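Local coordinates for aminotransferase class I and II (Streptococcus suis 89/1591, PDB 3OP7), which probably catalyses pyridoxal-phosphate-dependent amino-group transfer, as a class I and II aminotransferase whose cofactor is held on a lysine as an internal aldimine, at residues Asp47-Lys50 with Lys51-Gly54; Asn277-Ile280 with Leu281-Leu285; Ala286-Asp289 with Gln290-Glu293. All blocks are in the same frame, centred on the assembly; numbering follows the deposited sequence.

Contact 1 (Asp47-Lys50 with Lys51-Gly54); sequences DFYK and KLQG
L52 reaches back along its helix to two aromatic rings, F48 four residues earlier and Y49 three earlier, and touches both with one methyl. CD2 of L52 lies 4.5 Å from CE1 of F48 and equally 4.5 Å from CD1 of Y49. Its position against Y49 is clear, at the rim and near the ring plane, whereas it meets the F48 ring at a slant. The first torsions differ, with CG of F48 anti to its backbone N (chi1 179°) and CG of Y49 beside it (chi1 -66°); together they bring both rings to CD2 of L52 and set CD1 of Y49 in the plane of the F48 ring, at its edge.

Along the backbone runs regular i to i+4 bonding, shortest but most bent at the last link, where N of Q53 stands 2.8 Å from O of Y49 with an angle of 150° at the hydrogen. CB of Q53 presses on the same oxygen at 3.0 Å. K50 and K51 are exposed and run out extended, K51 passing along L261.

Beyond the helix, Y49 stacks on Y49 of the second subunit, and its OH is bonded to OE1 of Q53 there; the reverse bond also forms, evidence of a reciprocal dimer contact. Within the chain, helix 45-53 lies against helix 257-268, where F48 meets L261 and V262 and L52 meets F258, while F38 of helix 34-41 packs edge-to-face with F48.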
ATOM      1  N   ASP A  47      25.195 -15.418  -5.271  1.00 43.06           N
ATOM      2  CA  ASP A  47      25.064 -14.458  -6.377  1.00 42.12           C
ATOM      3  C   ASP A  47      23.883 -13.522  -6.113  1.00 39.10           C
ATOM      4  O   ASP A  47      23.954 -12.315  -6.404  1.00 38.65           O
ATOM      5  CB  ASP A  47      24.797 -15.143  -7.727  1.00 43.43           C
ATOM      6  CG  ASP A  47      25.969 -16.007  -8.237  1.00 46.60           C
ATOM      7  OD1 ASP A  47      27.144 -15.812  -7.870  1.00 46.92           O
ATOM      8  OD2 ASP A  47      25.660 -16.916  -9.041  1.00 50.21           O
ATOM      9  N   PHE A  48      22.787 -14.078  -5.597  1.00 35.95           N
ATOM     10  CA  PHE A  48      21.610 -13.283  -5.326  1.00 33.38           C
ATOM     11  C   PHE A  48      21.950 -12.252  -4.259  1.00 31.97           C
ATOM     12  O   PHE A  48      21.625 -11.088  -4.411  1.00 30.42           O
ATOM     13  CB  PHE A  48      20.417 -14.140  -4.900  1.00 32.92           C
ATOM     14  CG  PHE A  48      19.188 -13.354  -4.583  1.00 31.00           C
ATOM     15  CD1 PHE A  48      18.991 -12.828  -3.310  1.00 28.76           C
ATOM     16  CD2 PHE A  48      18.180 -13.204  -5.520  1.00 32.27           C
ATOM     17  CE1 PHE A  48      17.838 -12.127  -3.000  1.00 30.27           C
ATOM     18  CE2 PHE A  48      17.034 -12.510  -5.224  1.00 32.61           C
ATOM     19  CZ  PHE A  48      16.860 -11.952  -3.948  1.00 30.36           C
ATOM     20  N   TYR A  49      22.620 -12.671  -3.201  1.00 31.92           N
ATOM     21  CA  TYR A  49      22.946 -11.751  -2.104  1.00 32.47           C
ATOM     22  C   TYR A  49      23.958 -10.691  -2.518  1.00 33.57           C
ATOM     23  O   TYR A  49      23.891  -9.566  -2.042  1.00 32.98           O
ATOM     24  CB  TYR A  49      23.446 -12.490  -0.887  1.00 33.11           C
ATOM     25  CG  TYR A  49      22.371 -13.373  -0.254  1.00 34.44           C
ATOM     26  CD1 TYR A  49      21.117 -12.877   0.034  1.00 32.13           C
ATOM     27  CD2 TYR A  49      22.640 -14.703   0.069  1.00 35.62           C
ATOM     28  CE1 TYR A  49      20.113 -13.705   0.594  1.00 32.16           C
ATOM     29  CE2 TYR A  49      21.686 -15.501   0.637  1.00 35.91           C
ATOM     30  CZ  TYR A  49      20.445 -15.030   0.890  1.00 33.90           C
ATOM     31  OH  TYR A  49      19.533 -15.857   1.466  1.00 32.90           O
ATOM     32  N   LYS A  50      24.892 -11.072  -3.379  1.00 34.57           N
ATOM     33  CA  LYS A  50      25.868 -10.123  -3.890  1.00 36.00           C
ATOM     34  C   LYS A  50      25.157  -9.011  -4.653  1.00 33.75           C
ATOM     35  O   LYS A  50      25.469  -7.847  -4.454  1.00 33.45           O
ATOM     36  CB  LYS A  50      26.914 -10.809  -4.785  1.00 37.92           C
ATOM     37  CG  LYS A  50      28.117  -9.906  -5.089  1.00 44.11           C
ATOM     38  CD  LYS A  50      29.367 -10.731  -5.511  1.00 50.43           C
ATOM     39  CE  LYS A  50      30.648  -9.888  -5.644  1.00 54.65           C
ATOM     40  NZ  LYS A  50      31.890 -10.755  -5.724  1.00 56.94           N
ATOM     41  N   LYS A  51      24.218  -9.365  -5.513  1.00 33.55           N
ATOM     42  CA  LYS A  51      23.482  -8.382  -6.281  1.00 33.20           C
ATOM     43  C   LYS A  51      22.661  -7.500  -5.321  1.00 31.42           C
ATOM     44  O   LYS A  51      22.722  -6.280  -5.368  1.00 30.68           O
ATOM     45  CB  LYS A  51      22.565  -9.057  -7.279  1.00 35.35           C
ATOM     46  CG  LYS A  51      21.700  -8.085  -8.122  1.00 37.51           C
ATOM     47  CD  LYS A  51      21.162  -8.873  -9.276  1.00 44.09           C
ATOM     48  CE  LYS A  51      20.089  -8.158 -10.055  1.00 45.49           C
ATOM     49  NZ  LYS A  51      19.552  -9.192 -11.022  1.00 45.37           N
ATOM     50  N   LEU A  52      21.927  -8.151  -4.420  1.00 29.86           N
ATOM     51  CA  LEU A  52      21.089  -7.433  -3.462  1.00 28.25           C
ATOM     52  C   LEU A  52      21.890  -6.452  -2.631  1.00 27.50           C
ATOM     53  O   LEU A  52      21.468  -5.314  -2.463  1.00 28.76           O
ATOM     54  CB  LEU A  52      20.389  -8.413  -2.531  1.00 27.55           C
ATOM     55  CG  LEU A  52      19.653  -7.761  -1.352  1.00 26.77           C
ATOM     56  CD1 LEU A  52      18.473  -6.938  -1.857  1.00 26.96           C
ATOM     57  CD2 LEU A  52      19.220  -8.849  -0.305  1.00 27.19           C
ATOM     58  N   GLN A  53      23.004  -6.914  -2.095  1.00 29.16           N
ATOM     59  CA  GLN A  53      23.778  -6.200  -1.072  1.00 30.28           C
ATOM     60  C   GLN A  53      24.308  -4.843  -1.546  1.00 29.78           C
ATOM     61  O   GLN A  53      24.449  -3.908  -0.766  1.00 28.97           O
ATOM     62  CB  GLN A  53      24.946  -7.083  -0.640  1.00 32.07           C
ATOM     63  CG  GLN A  53      25.861  -6.504   0.396  1.00 37.62           C
ATOM     64  CD  GLN A  53      26.646  -7.563   1.179  1.00 41.11           C
ATOM     65  OE1 GLN A  53      26.145  -8.662   1.427  1.00 38.85           O
ATOM     66  NE2 GLN A  53      27.889  -7.216   1.574  1.00 40.08           N
ATOM     67  N   GLY A  54      24.567  -4.762  -2.840  1.00 29.91           N
ATOM     68  CA  GLY A  54      25.057  -3.543  -3.456  1.00 29.92           C
ATOM     69  C   GLY A  54      24.031  -2.686  -4.152  1.00 28.83           C
ATOM     70  O   GLY A  54      24.408  -1.651  -4.752  1.00 29.46           O
TER

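Contact 2 (Asn277-Ile280 with Leu281-Leu285); sequences NRHI and LEENL. With EDO (1,2-ethanediol), chain I.
R278 and E282, one helical turn apart, form an i to i+4 salt bridge on the long helix 270-294 of this fold-type I aminotransferase. NH1 of R278 is 2.8 Å from OE2 of E282, and the bond is nearly straight. The oxygen lies in the guanidinium plane, yet the donor reaches it on its anti side and 25° out of the carboxylate plane. The planes of the two flat groups stand 67° apart, which rules out a two-pronged, coplanar pairing. An arginine chain extended as far as CD, then bent at chi3 (-63°), brings NH1 round to the glutamate, and CG of R278 rests 3.2 Å from the same OE2.

A second link is made by water: it donates to OE2 of E283 at 2.8 Å and lies 2.5 Å from ND1 of H279, a distance short enough to be treated with caution. On another side of the helix, I280 and N284 run side by side, pointing the same way.

In the next shell, NH1 of R278 also bonds to O of F199, tying the salt bridge to a loop. Buried N284 is held by O of F350 and NE2 of Q354, and N277 gives ND2 to OG of S225 and O of T223, just after K222, the lysine that carries the cofactor. At the guanidinium edge, an ethanediol molecule, probably from the crystallisation liquor and also bonded to OE2 of E275, accepts a weak bond from NE of R278, with its O2 3.3 Å away.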
ATOM      1  N   ASN A 277       3.109 -26.364  -6.078  1.00 32.35           N
ATOM      2  CA  ASN A 277       1.813 -26.032  -5.530  1.00 32.15           C
ATOM      3  C   ASN A 277       0.679 -26.908  -6.002  1.00 33.00           C
ATOM      4  O   ASN A 277      -0.266 -27.129  -5.233  1.00 32.15           O
ATOM      5  CB  ASN A 277       1.545 -24.529  -5.684  1.00 30.29           C
ATOM      6  CG  ASN A 277       2.370 -23.758  -4.729  1.00 29.74           C
ATOM      7  OD1 ASN A 277       3.113 -24.380  -3.985  1.00 29.51           O
ATOM      8  ND2 ASN A 277       2.255 -22.409  -4.706  1.00 26.38           N
ATOM      9  N   ARG A 278       0.786 -27.440  -7.223  1.00 34.98           N
ATOM     10  CA  ARG A 278      -0.169 -28.459  -7.708  1.00 36.17           C
ATOM     11  C   ARG A 278      -0.207 -29.685  -6.794  1.00 37.99           C
ATOM     12  O   ARG A 278      -1.276 -30.182  -6.453  1.00 36.93           O
ATOM     13  CB  ARG A 278       0.128 -28.909  -9.150  1.00 37.26           C
ATOM     14  CG  ARG A 278      -0.786 -30.092  -9.612  1.00 40.51           C
ATOM     15  CD  ARG A 278      -0.670 -30.429 -11.114  1.00 44.81           C
ATOM     16  NE  ARG A 278      -1.108 -29.317 -11.949  1.00 46.66           N
ATOM     17  CZ  ARG A 278      -2.389 -29.000 -12.184  1.00 48.81           C
ATOM     18  NH1 ARG A 278      -3.388 -29.731 -11.672  1.00 48.69           N
ATOM     19  NH2 ARG A 278      -2.680 -27.967 -12.954  1.00 48.45           N
ATOM     20  N   HIS A 279       0.956 -30.191  -6.402  1.00 38.82           N
ATOM     21  CA  HIS A 279       1.014 -31.330  -5.502  1.00 40.17           C
ATOM     22  C   HIS A 279       0.335 -31.049  -4.156  1.00 38.31           C
ATOM     23  O   HIS A 279      -0.427 -31.869  -3.637  1.00 39.69           O
ATOM     24  CB  HIS A 279       2.470 -31.770  -5.267  1.00 41.97           C
ATOM     25  CG  HIS A 279       3.135 -32.370  -6.472  1.00 46.68           C
ATOM     26  ND1 HIS A 279       2.703 -33.545  -7.060  1.00 54.31           N
ATOM     27  CD2 HIS A 279       4.239 -31.987  -7.164  1.00 50.47           C
ATOM     28  CE1 HIS A 279       3.498 -33.843  -8.076  1.00 55.52           C
ATOM     29  NE2 HIS A 279       4.444 -32.922  -8.151  1.00 52.25           N
ATOM     30  N   ILE A 280       0.601 -29.892  -3.585  1.00 35.05           N
ATOM     31  CA  ILE A 280       0.005 -29.551  -2.307  1.00 34.83           C
ATOM     32  C   ILE A 280      -1.506 -29.424  -2.421  1.00 35.36           C
ATOM     33  O   ILE A 280      -2.251 -30.051  -1.666  1.00 37.58           O
ATOM     34  CB  ILE A 280       0.529 -28.189  -1.808  1.00 32.50           C
ATOM     35  CG1 ILE A 280       2.033 -28.292  -1.507  1.00 33.27           C
ATOM     36  CG2 ILE A 280      -0.297 -27.728  -0.582  1.00 32.19           C
ATOM     37  CD1 ILE A 280       2.740 -26.942  -1.399  1.00 32.64           C
ATOM     38  N   LEU A 281      -1.961 -28.638  -3.391  1.00 35.07           N
ATOM     39  CA  LEU A 281      -3.414 -28.543  -3.676  1.00 35.76           C
ATOM     40  C   LEU A 281      -4.120 -29.880  -3.903  1.00 37.14           C
ATOM     41  O   LEU A 281      -5.153 -30.159  -3.260  1.00 36.80           O
ATOM     42  CB  LEU A 281      -3.659 -27.647  -4.891  1.00 33.36           C
ATOM     43  CG  LEU A 281      -3.510 -26.174  -4.663  1.00 32.32           C
ATOM     44  CD1 LEU A 281      -3.522 -25.499  -6.029  1.00 31.02           C
ATOM     45  CD2 LEU A 281      -4.683 -25.714  -3.797  1.00 35.12           C
ATOM     46  N   GLU A 282      -3.613 -30.718  -4.804  1.00 39.70           N
ATOM     47  CA  GLU A 282      -4.287 -31.975  -5.126  1.00 42.19           C
ATOM     48  C   GLU A 282      -4.289 -32.958  -3.953  1.00 42.74           C
ATOM     49  O   GLU A 282      -5.303 -33.531  -3.629  1.00 44.80           O
ATOM     50  CB  GLU A 282      -3.652 -32.640  -6.359  1.00 43.03           C
ATOM     51  CG  GLU A 282      -3.733 -31.762  -7.612  1.00 41.78           C
ATOM     52  CD  GLU A 282      -3.140 -32.424  -8.853  1.00 43.21           C
ATOM     53  OE1 GLU A 282      -2.422 -33.424  -8.706  1.00 46.07           O
ATOM     54  OE2 GLU A 282      -3.393 -31.935  -9.975  1.00 40.72           O
ATOM     55  N   GLU A 283      -3.156 -33.103  -3.285  1.00 43.00           N
ATOM     56  CA  GLU A 283      -3.085 -34.006  -2.134  1.00 44.03           C
ATOM     57  C   GLU A 283      -3.960 -33.549  -0.958  1.00 42.40           C
ATOM     58  O   GLU A 283      -4.617 -34.379  -0.312  1.00 42.94           O
ATOM     59  CB  GLU A 283      -1.627 -34.163  -1.693  1.00 45.35           C
ATOM     60  CG  GLU A 283      -0.815 -34.914  -2.733  1.00 48.37           C
ATOM     61  CD  GLU A 283       0.655 -35.060  -2.373  1.00 54.72           C
ATOM     62  OE1 GLU A 283       0.993 -35.037  -1.160  1.00 59.68           O
ATOM     63  OE2 GLU A 283       1.472 -35.212  -3.317  1.00 57.59           O
ATOM     64  N   ASN A 284      -3.959 -32.240  -0.667  1.00 39.85           N
ATOM     65  CA  ASN A 284      -4.763 -31.720   0.438  1.00 39.15           C
ATOM     66  C   ASN A 284      -6.240 -31.661   0.081  1.00 39.84           C
ATOM     67  O   ASN A 284      -7.108 -32.009   0.909  1.00 42.10           O
ATOM     68  CB  ASN A 284      -4.242 -30.374   0.916  1.00 37.29           C
ATOM     69  CG  ASN A 284      -2.946 -30.498   1.618  1.00 36.15           C
ATOM     70  OD1 ASN A 284      -2.259 -31.502   1.469  1.00 40.35           O
ATOM     71  ND2 ASN A 284      -2.596 -29.494   2.430  1.00 37.95           N
ATOM     72  N   LEU A 285      -6.544 -31.354  -1.177  1.00 38.69           N
ATOM     73  CA  LEU A 285      -7.937 -31.394  -1.615  1.00 38.80           C
ATOM     74  C   LEU A 285      -8.486 -32.819  -1.531  1.00 41.28           C
ATOM     75  O   LEU A 285      -9.652 -33.009  -1.140  1.00 43.08           O
ATOM     76  CB  LEU A 285      -8.113 -30.801  -3.007  1.00 37.11           C
ATOM     77  CG  LEU A 285      -9.547 -30.558  -3.486  1.00 38.23           C
ATOM     78  CD1 LEU A 285     -10.449 -29.924  -2.424  1.00 34.32           C
ATOM     79  CD2 LEU A 285      -9.516 -29.743  -4.727  1.00 33.79           C
TER
HETATM   80  C1  EDO I 406       0.010 -25.919 -13.709  1.00 59.02           C
HETATM   81  O1  EDO I 406      -0.638 -25.581 -14.933  1.00 60.24           O
HETATM   82  C2  EDO I 406       0.986 -27.061 -13.963  1.00 59.83           C
HETATM   83  O2  EDO I 406       1.545 -27.521 -12.726  1.00 59.18           O
HETATM   84  O   HOH W   1       0.988 -35.040  -6.063  1.00 55.67           O

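Contact 3 (Ala286-Asp289 with Gln290-Glu293); sequences AILD and QWIE
L288 meets both W291 and I292, three and four residues on, and this trio is the packed side of the contact. CG of L288 lies 4.3 Å from CG1 of I292, while its CD1 comes within 4.4 Å of CE3 of W291, slanting toward the indole. I292 keeps CG1 beside its backbone N (chi1 -63°), which lays that carbon over the previous turn, 3.1 Å from O of L288. Its chi2 of -98° is away from a staggered value, which may reflect the fit against V298, Y300 and V311. The same carbonyl takes the shortest backbone bond here, from N of I292 at 2.8 Å.

The opposite character appears around A286, Q290 and E293, all exposed. There, side chains hardly meet, and a water does the joining: it donates to O of I287 at 2.6 Å and to OE1 of Q290 at 2.9 Å. Since N of W291 also binds O of I287, at 3.0 Å, that carbonyl accepts two bonds. D289 stands at the border of the packed side; its carboxylate is bonded to OH of Y300 and makes a salt bridge to R302.

Outward from the trio, I292 and L288 press on Y300 and I292 also on V311, whereas W291 reaches L361 and L364 of helix 354-368. Such a division marks an amphipathic helix, here the long one that packs on the antiparallel sheet of the C-terminal small domain in fold-type I aminotransferases.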
ATOM      1  N   ALA A 286      -7.686 -33.829  -1.890  1.00 43.29           N
ATOM      2  CA  ALA A 286      -8.167 -35.228  -1.787  1.00 44.85           C
ATOM      3  C   ALA A 286      -8.495 -35.607  -0.336  1.00 45.92           C
ATOM      4  O   ALA A 286      -9.434 -36.334  -0.076  1.00 46.11           O
ATOM      5  CB  ALA A 286      -7.170 -36.235  -2.399  1.00 46.05           C
ATOM      6  N   ILE A 287      -7.721 -35.080   0.603  1.00 45.44           N
ATOM      7  CA  ILE A 287      -7.953 -35.303   2.030  1.00 46.48           C
ATOM      8  C   ILE A 287      -9.266 -34.637   2.471  1.00 45.63           C
ATOM      9  O   ILE A 287     -10.093 -35.266   3.173  1.00 45.65           O
ATOM     10  CB  ILE A 287      -6.756 -34.780   2.852  1.00 45.53           C
ATOM     11  CG1 ILE A 287      -5.555 -35.705   2.666  1.00 48.12           C
ATOM     12  CG2 ILE A 287      -7.088 -34.673   4.334  1.00 46.73           C
ATOM     13  CD1 ILE A 287      -4.285 -35.113   3.225  1.00 47.14           C
ATOM     14  N   LEU A 288      -9.451 -33.383   2.053  1.00 43.91           N
ATOM     15  CA  LEU A 288     -10.675 -32.635   2.308  1.00 43.97           C
ATOM     16  C   LEU A 288     -11.901 -33.333   1.715  1.00 44.77           C
ATOM     17  O   LEU A 288     -12.926 -33.471   2.417  1.00 44.49           O
ATOM     18  CB  LEU A 288     -10.572 -31.210   1.753  1.00 42.62           C
ATOM     19  CG  LEU A 288     -11.721 -30.258   2.083  1.00 42.74           C
ATOM     20  CD1 LEU A 288     -11.883 -30.109   3.607  1.00 43.14           C
ATOM     21  CD2 LEU A 288     -11.452 -28.926   1.378  1.00 34.76           C
ATOM     22  N   ASP A 289     -11.798 -33.772   0.453  1.00 45.00           N
ATOM     23  CA  ASP A 289     -12.904 -34.496  -0.227  1.00 46.39           C
ATOM     24  C   ASP A 289     -13.356 -35.732   0.501  1.00 48.91           C
ATOM     25  O   ASP A 289     -14.554 -35.937   0.669  1.00 49.68           O
ATOM     26  CB  ASP A 289     -12.535 -34.878  -1.671  1.00 46.48           C
ATOM     27  CG  ASP A 289     -12.609 -33.677  -2.646  1.00 47.11           C
ATOM     28  OD1 ASP A 289     -13.435 -32.753  -2.433  1.00 49.25           O
ATOM     29  OD2 ASP A 289     -11.824 -33.662  -3.623  1.00 50.03           O
ATOM     30  N   GLN A 290     -12.387 -36.560   0.890  1.00 50.60           N
ATOM     31  CA  GLN A 290     -12.639 -37.794   1.663  1.00 53.16           C
ATOM     32  C   GLN A 290     -13.364 -37.465   2.977  1.00 53.34           C
ATOM     33  O   GLN A 290     -14.377 -38.096   3.325  1.00 54.87           O
ATOM     34  CB  GLN A 290     -11.291 -38.483   1.942  1.00 53.90           C
ATOM     35  CG  GLN A 290     -11.375 -39.905   2.558  1.00 59.65           C
ATOM     36  CD  GLN A 290     -10.008 -40.422   3.010  1.00 62.44           C
ATOM     37  OE1 GLN A 290      -9.063 -39.641   3.244  1.00 67.30           O
ATOM     38  NE2 GLN A 290      -9.893 -41.728   3.144  1.00 65.36           N
ATOM     39  N   TRP A 291     -12.833 -36.480   3.700  1.00 52.74           N
ATOM     40  CA  TRP A 291     -13.426 -35.998   4.953  1.00 53.50           C
ATOM     41  C   TRP A 291     -14.874 -35.484   4.788  1.00 53.41           C
ATOM     42  O   TRP A 291     -15.772 -35.852   5.552  1.00 54.07           O
ATOM     43  CB  TRP A 291     -12.548 -34.901   5.544  1.00 52.75           C
ATOM     44  CG  TRP A 291     -12.968 -34.521   6.905  1.00 55.30           C
ATOM     45  CD1 TRP A 291     -12.702 -35.193   8.062  1.00 59.28           C
ATOM     46  CD2 TRP A 291     -13.783 -33.408   7.258  1.00 55.29           C
ATOM     47  NE1 TRP A 291     -13.271 -34.536   9.125  1.00 59.86           N
ATOM     48  CE2 TRP A 291     -13.953 -33.445   8.657  1.00 57.35           C
ATOM     49  CE3 TRP A 291     -14.361 -32.368   6.531  1.00 56.61           C
ATOM     50  CZ2 TRP A 291     -14.687 -32.475   9.349  1.00 59.02           C
ATOM     51  CZ3 TRP A 291     -15.083 -31.389   7.215  1.00 57.23           C
ATOM     52  CH2 TRP A 291     -15.247 -31.465   8.614  1.00 57.12           C
ATOM     53  N   ILE A 292     -15.100 -34.640   3.781  1.00 52.03           N
ATOM     54  CA  ILE A 292     -16.444 -34.135   3.489  1.00 52.78           C
ATOM     55  C   ILE A 292     -17.427 -35.295   3.259  1.00 54.96           C
ATOM     56  O   ILE A 292     -18.540 -35.283   3.789  1.00 55.80           O
ATOM     57  CB  ILE A 292     -16.491 -33.216   2.241  1.00 51.31           C
ATOM     58  CG1 ILE A 292     -15.648 -31.950   2.433  1.00 50.30           C
ATOM     59  CG2 ILE A 292     -17.941 -32.843   1.926  1.00 52.56           C
ATOM     60  CD1 ILE A 292     -16.406 -30.709   2.853  1.00 51.83           C
ATOM     61  N   GLU A 293     -17.034 -36.288   2.463  1.00 55.95           N
ATOM     62  CA  GLU A 293     -17.930 -37.437   2.240  1.00 58.48           C
ATOM     63  C   GLU A 293     -18.158 -38.260   3.516  1.00 59.97           C
ATOM     64  O   GLU A 293     -19.234 -38.823   3.715  1.00 60.41           O
ATOM     65  CB  GLU A 293     -17.437 -38.344   1.115  1.00 59.27           C
ATOM     66  CG  GLU A 293     -18.606 -39.146   0.464  1.00 63.73           C
ATOM     67  CD  GLU A 293     -18.186 -40.505  -0.004  1.00 69.19           C
ATOM     68  OE1 GLU A 293     -16.970 -40.698  -0.233  1.00 72.34           O
ATOM     69  OE2 GLU A 293     -19.065 -41.393  -0.131  1.00 74.12           O
TER
HETATM   70  O   HOH W   2      -9.655 -37.300   4.805  1.00 44.99           O

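How the contacts relate
Contacts 2 and 3 are adjoining stretches of helix 270-294, their centres about 13 Å apart, whereas contact 1 lies on helix 45-53, with its centre about 33 Å from that of contact 2 and 45 Å from that of contact 3. None is wholly core: contacts 1 and 2 are partly buried, and contact 3 is a surface contact. Their chemistry follows their place. Contact 1 is aromatic and faces the second subunit, which touches neither of the others. Contact 2 relies on charge and amides, and reaches the loop that follows the cofactor lysine. Contact 3 turns mainly apolar side chains, with the D289 carboxylate, toward the small-domain sheet. Helix 354-368 borders both contacts 2 and 3.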